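Local structure of exported gluconolactonase (Xanthomonas campestris pv. campestris, 3DR2) at residues A139-F151 with E165-D177. The protein is a calcium-binding gluconolactonase of the SMP-30 family, a six-bladed beta-propeller that probably hydrolyses gluconolactone to gluconate in glucose secondary metabolism. Residues are numbered along the deposited sequence; the frame is centred on the assembly and turned at random.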
loop_
_atom_site.group_PDB
_atom_site.type_symbol
_atom_site.label_atom_id
_atom_site.label_comp_id
_atom_site.label_asym_id
_atom_site.label_seq_id
_atom_site.Cartn_x
_atom_site.Cartn_y
_atom_site.Cartn_z
ATOM N N ALA A 139 15.453 -25.339 -6.068
ATOM C CA ALA A 139 16.108 -26.255 -6.997
ATOM C C ALA A 139 15.559 -27.666 -6.839
ATOM O O ALA A 139 14.870 -27.973 -5.865
ATOM C CB ALA A 139 17.618 -26.248 -6.765
ATOM N N ARG A 140 15.859 -28.527 -7.805
ATOM C CA ARG A 140 15.382 -29.901 -7.755
ATOM C C ARG A 140 15.833 -30.652 -6.504
ATOM O O ARG A 140 15.168 -31.593 -6.076
ATOM C CB ARG A 140 15.824 -30.663 -9.006
ATOM C CG ARG A 140 14.928 -30.435 -10.211
ATOM C CD ARG A 140 15.189 -31.478 -11.291
ATOM N NE ARG A 140 16.400 -31.193 -12.051
ATOM C CZ ARG A 140 16.439 -30.384 -13.103
ATOM N NH1 ARG A 140 15.329 -29.786 -13.521
ATOM N NH2 ARG A 140 17.583 -30.173 -13.738
ATOM N N ASP A 141 16.950 -30.237 -5.914
ATOM C CA ASP A 141 17.444 -30.909 -4.720
ATOM C C ASP A 141 16.881 -30.317 -3.427
ATOM O O ASP A 141 17.315 -30.664 -2.325
ATOM C CB ASP A 141 18.980 -30.904 -4.708
ATOM C CG ASP A 141 19.575 -29.521 -4.503
ATOM O OD1 ASP A 141 18.873 -28.514 -4.731
ATOM O OD2 ASP A 141 20.763 -29.444 -4.122
ATOM N N GLY A 142 15.908 -29.421 -3.563
ATOM C CA GLY A 142 15.289 -28.826 -2.391
ATOM C C GLY A 142 15.927 -27.566 -1.841
ATOM O O GLY A 142 15.378 -26.942 -0.933
ATOM N N ALA A 143 17.086 -27.192 -2.371
ATOM C CA ALA A 143 17.773 -25.991 -1.913
ATOM C C ALA A 143 17.006 -24.754 -2.366
ATOM O O ALA A 143 16.469 -24.725 -3.469
ATOM C CB ALA A 143 19.190 -25.953 -2.472
ATOM N N ILE A 144 16.947 -23.741 -1.506
ATOM C CA ILE A 144 16.264 -22.496 -1.845
ATOM C C ILE A 144 17.330 -21.477 -2.241
ATOM O O ILE A 144 18.243 -21.198 -1.464
ATOM C CB ILE A 144 15.473 -21.935 -0.638
ATOM C CG1 ILE A 144 14.345 -22.894 -0.266
ATOM C CG2 ILE A 144 14.907 -20.551 -0.966
ATOM C CD1 ILE A 144 13.663 -22.544 1.026
ATOM N N TRP A 145 17.215 -20.940 -3.453
ATOM C CA TRP A 145 18.155 -19.939 -3.951
ATOM C C TRP A 145 17.443 -18.596 -3.961
ATOM O O TRP A 145 16.282 -18.517 -4.349
ATOM C CB TRP A 145 18.589 -20.259 -5.382
ATOM C CG TRP A 145 19.444 -21.477 -5.534
ATOM C CD1 TRP A 145 19.080 -22.776 -5.323
ATOM C CD2 TRP A 145 20.804 -21.506 -5.973
ATOM N NE1 TRP A 145 20.137 -23.617 -5.608
ATOM C CE2 TRP A 145 21.206 -22.861 -6.007
ATOM C CE3 TRP A 145 21.725 -20.517 -6.340
ATOM C CZ2 TRP A 145 22.491 -23.249 -6.396
ATOM C CZ3 TRP A 145 23.004 -20.904 -6.728
ATOM C CH2 TRP A 145 23.372 -22.261 -6.752
ATOM N N PHE A 146 18.129 -17.537 -3.554
ATOM C CA PHE A 146 17.483 -16.229 -3.545
ATOM C C PHE A 146 18.448 -15.071 -3.736
ATOM O O PHE A 146 19.657 -15.222 -3.576
ATOM C CB PHE A 146 16.687 -16.058 -2.247
ATOM C CG PHE A 146 17.539 -15.974 -1.000
ATOM C CD1 PHE A 146 17.968 -14.742 -0.517
ATOM C CD2 PHE A 146 17.858 -17.123 -0.279
ATOM C CE1 PHE A 146 18.696 -14.646 0.670
ATOM C CE2 PHE A 146 18.586 -17.044 0.910
ATOM C CZ PHE A 146 19.004 -15.801 1.387
ATOM N N THR A 147 17.896 -13.918 -4.107
ATOM C CA THR A 147 18.675 -12.706 -4.325
ATOM C C THR A 147 18.506 -11.780 -3.125
ATOM O O THR A 147 17.432 -11.719 -2.516
ATOM C CB THR A 147 18.200 -11.965 -5.581
ATOM O OG1 THR A 147 16.789 -11.704 -5.474
ATOM C CG2 THR A 147 18.471 -12.798 -6.819
ATOM N N ASP A 148 19.562 -11.046 -2.796
ATOM C CA ASP A 148 19.513 -10.160 -1.648
ATOM C C ASP A 148 19.902 -8.699 -1.902
ATOM O O ASP A 148 20.880 -8.204 -1.350
ATOM C CB ASP A 148 20.391 -10.733 -0.528
ATOM C CG ASP A 148 20.134 -10.072 0.808
ATOM O OD1 ASP A 148 21.094 -9.886 1.586
ATOM O OD2 ASP A 148 18.967 -9.740 1.090
ATOM N N PRO A 149 19.141 -7.989 -2.747
ATOM C CA PRO A 149 19.457 -6.586 -3.015
ATOM C C PRO A 149 18.959 -5.780 -1.813
ATOM O O PRO A 149 18.237 -6.310 -0.968
ATOM C CB PRO A 149 18.662 -6.301 -4.284
ATOM C CG PRO A 149 17.411 -7.087 -4.037
ATOM C CD PRO A 149 17.938 -8.410 -3.489
ATOM N N PRO A 150 19.338 -4.496 -1.710
ATOM C CA PRO A 150 18.909 -3.654 -0.586
ATOM C C PRO A 150 17.633 -2.839 -0.805
ATOM O O PRO A 150 17.378 -1.888 -0.068
ATOM C CB PRO A 150 20.112 -2.748 -0.381
ATOM C CG PRO A 150 20.506 -2.471 -1.791
ATOM C CD PRO A 150 20.425 -3.840 -2.459
ATOM N N PHE A 151 16.831 -3.201 -1.799
ATOM C CA PHE A 151 15.608 -2.447 -2.072
ATOM C C PHE A 151 14.717 -2.261 -0.847
ATOM O O PHE A 151 14.167 -1.176 -0.631
ATOM C CB PHE A 151 14.818 -3.114 -3.201
ATOM C CG PHE A 151 15.482 -3.008 -4.546
ATOM C CD1 PHE A 151 15.722 -1.761 -5.119
ATOM C CD2 PHE A 151 15.875 -4.149 -5.237
ATOM C CE1 PHE A 151 16.346 -1.657 -6.361
ATOM C CE2 PHE A 151 16.500 -4.053 -6.478
ATOM C CZ PHE A 151 16.735 -2.805 -7.040
ATOM N N GLU A 165 23.868 -4.323 6.835
ATOM C CA GLU A 165 24.908 -4.865 7.706
ATOM C C GLU A 165 25.914 -5.640 6.861
ATOM O O GLU A 165 27.039 -5.897 7.292
ATOM C CB GLU A 165 24.298 -5.794 8.759
ATOM C CG GLU A 165 23.301 -5.123 9.684
ATOM C CD GLU A 165 22.840 -6.033 10.816
ATOM O OE1 GLU A 165 21.892 -5.653 11.530
ATOM O OE2 GLU A 165 23.426 -7.123 10.996
ATOM N N LEU A 166 25.497 -6.021 5.656
ATOM C CA LEU A 166 26.359 -6.755 4.740
ATOM C C LEU A 166 26.910 -5.788 3.698
ATOM O O LEU A 166 26.223 -4.850 3.295
ATOM C CB LEU A 166 25.569 -7.872 4.052
ATOM C CG LEU A 166 24.911 -8.907 4.974
ATOM C CD1 LEU A 166 24.158 -9.939 4.148
ATOM C CD2 LEU A 166 25.967 -9.582 5.828
ATOM N N ALA A 167 28.148 -6.017 3.266
ATOM C CA ALA A 167 28.786 -5.158 2.275
ATOM C C ALA A 167 28.717 -5.783 0.887
ATOM O O ALA A 167 29.607 -5.591 0.055
ATOM C CB ALA A 167 30.242 -4.909 2.664
ATOM N N HIS A 168 27.654 -6.534 0.642
ATOM C CA HIS A 168 27.476 -7.187 -0.641
ATOM C C HIS A 168 26.015 -7.556 -0.866
ATOM O O HIS A 168 25.268 -7.777 0.093
ATOM C CB HIS A 168 28.355 -8.446 -0.705
ATOM C CG HIS A 168 28.245 -9.329 0.504
ATOM N ND1 HIS A 168 27.290 -10.316 0.624
ATOM C CD2 HIS A 168 28.956 -9.353 1.656
ATOM C CE1 HIS A 168 27.416 -10.910 1.798
ATOM N NE2 HIS A 168 28.420 -10.344 2.444
ATOM N N HIS A 169 25.615 -7.587 -2.136
ATOM C CA HIS A 169 24.255 -7.966 -2.539
ATOM C C HIS A 169 24.512 -9.317 -3.185
ATOM O O HIS A 169 25.010 -9.377 -4.304
ATOM C CB HIS A 169 23.704 -7.023 -3.609
ATOM C CG HIS A 169 23.731 -5.579 -3.230
ATOM N ND1 HIS A 169 23.484 -4.575 -4.139
ATOM C CD2 HIS A 169 23.977 -4.967 -2.048
ATOM C CE1 HIS A 169 23.577 -3.403 -3.534
ATOM N NE2 HIS A 169 23.875 -3.613 -2.265
ATOM N N SER A 170 24.160 -10.398 -2.504
ATOM C CA SER A 170 24.462 -11.712 -3.042
ATOM C C SER A 170 23.302 -12.595 -3.446
ATOM O O SER A 170 22.143 -12.314 -3.144
ATOM C CB SER A 170 25.311 -12.479 -2.025
ATOM O OG SER A 170 26.415 -11.704 -1.598
ATOM N N VAL A 171 23.649 -13.660 -4.161
ATOM C CA VAL A 171 22.708 -14.690 -4.566
ATOM C C VAL A 171 23.136 -15.777 -3.591
ATOM O O VAL A 171 24.320 -16.104 -3.517
ATOM C CB VAL A 171 22.952 -15.194 -6.006
ATOM C CG1 VAL A 171 22.110 -16.439 -6.262
ATOM C CG2 VAL A 171 22.587 -14.115 -7.014
ATOM N N TYR A 172 22.193 -16.308 -2.825
ATOM C CA TYR A 172 22.515 -17.342 -1.849
ATOM C C TYR A 172 21.822 -18.661 -2.132
ATOM O O TYR A 172 20.816 -18.713 -2.841
ATOM C CB TYR A 172 22.102 -16.915 -0.438
ATOM C CG TYR A 172 22.786 -15.689 0.109
ATOM C CD1 TYR A 172 22.278 -14.416 -0.129
ATOM C CD2 TYR A 172 23.921 -15.805 0.911
ATOM C CE1 TYR A 172 22.873 -13.290 0.422
ATOM C CE2 TYR A 172 24.525 -14.693 1.464
ATOM C CZ TYR A 172 23.998 -13.436 1.219
ATOM O OH TYR A 172 24.602 -12.333 1.764
ATOM N N ARG A 173 22.373 -19.726 -1.554
ATOM C CA ARG A 173 21.804 -21.061 -1.675
ATOM C C ARG A 173 21.601 -21.607 -0.268
ATOM O O ARG A 173 22.548 -21.684 0.517
ATOM C CB ARG A 173 22.728 -22.004 -2.450
ATOM C CG ARG A 173 22.235 -23.449 -2.452
ATOM C CD ARG A 173 23.106 -24.348 -3.317
ATOM N NE ARG A 173 22.617 -25.727 -3.339
ATOM C CZ ARG A 173 22.882 -26.634 -2.402
ATOM N NH1 ARG A 173 22.391 -27.862 -2.505
ATOM N NH2 ARG A 173 23.651 -26.322 -1.372
ATOM N N LEU A 174 20.364 -21.978 0.050
ATOM C CA LEU A 174 20.050 -22.520 1.365
ATOM C C LEU A 174 19.830 -24.019 1.193
ATOM O O LEU A 174 18.833 -24.446 0.616
ATOM C CB LEU A 174 18.781 -21.866 1.933
ATOM C CG LEU A 174 18.576 -21.911 3.455
ATOM C CD1 LEU A 174 17.164 -21.447 3.781
ATOM C CD2 LEU A 174 18.793 -23.306 3.988
ATOM N N PRO A 175 20.770 -24.836 1.689
ATOM C CA PRO A 175 20.692 -26.297 1.595
ATOM C C PRO A 175 19.473 -26.867 2.310
ATOM O O PRO A 175 19.038 -26.333 3.334
ATOM C CB PRO A 175 21.994 -26.759 2.249
ATOM C CG PRO A 175 22.924 -25.612 2.029
ATOM C CD PRO A 175 22.029 -24.426 2.327
ATOM N N PRO A 176 18.911 -27.964 1.782
ATOM C CA PRO A 176 17.738 -28.621 2.368
ATOM C C PRO A 176 18.128 -29.443 3.597
ATOM O O PRO A 176 17.432 -29.432 4.610
ATOM C CB PRO A 176 17.232 -29.485 1.226
ATOM C CG PRO A 176 18.508 -29.909 0.563
ATOM C CD PRO A 176 19.313 -28.631 0.530
ATOM N N ASP A 177 19.239 -30.164 3.492
ATOM C CA ASP A 177 19.747 -30.972 4.600
ATOM C C ASP A 177 20.077 -29.977 5.705
ATOM O O ASP A 177 19.231 -29.196 6.135
ATOM C CB ASP A 177 21.033 -31.700 4.186
ATOM C CG ASP A 177 20.787 -32.794 3.169
ATOM O OD1 ASP A 177 21.762 -33.237 2.523
ATOM O OD2 ASP A 177 19.620 -33.221 3.021
HETATM O O HOH W 1 20.809 -26.493 -5.316
HETATM O O HOH W 2 23.612 -10.097 0.477
#
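Arg173 lays its aliphatic chain over one face of the Trp145 indole, with CB 4.0 Å from the centroid of the six-membered ring and almost on its normal. CG stands anti to the backbone N (chi1 173°) and the chain runs on extended, which carries the guanidinium past the indole, its plane 75° from that of the ring. There Arg173 NH1 donates to Asp141 OD2 at 2.8 Å, a salt bridge on the syn side of the carboxylate, while Ala143 CB lies over a guanidinium face. One water accepts from Arg173 NE and Trp145 NE1 and donates to Asp141 OD1, which also takes Ala143 N in an Asx turn.

On the other sheet face, Tyr172 CB rests over the Phe146 ring; the two rings are nearly parallel but slid apart, centroids 5.3 Å from each other. A second water accepts from Tyr172 OH and Ser170 N and donates to His168 O and, at 2.8 Å, Asp148 OD1. Farther along, Pro150 CD sits over the centre of the His169 ring, 3.4 Å from its centroid.

Strands 144-147 and 169-174 are the antiparallel middle strands of a four-stranded propeller blade, joined by paired backbone bonds at Ile144–Leu174 and Phe146–Tyr172. Arg173 NH2 also bonds Gln182 on neighbouring strand 182-187. At the far end, Asn131 N and Ser132 N donate to Asp148 OD1 and OD2; with the water, they probably stabilise this buried carboxylate's charge.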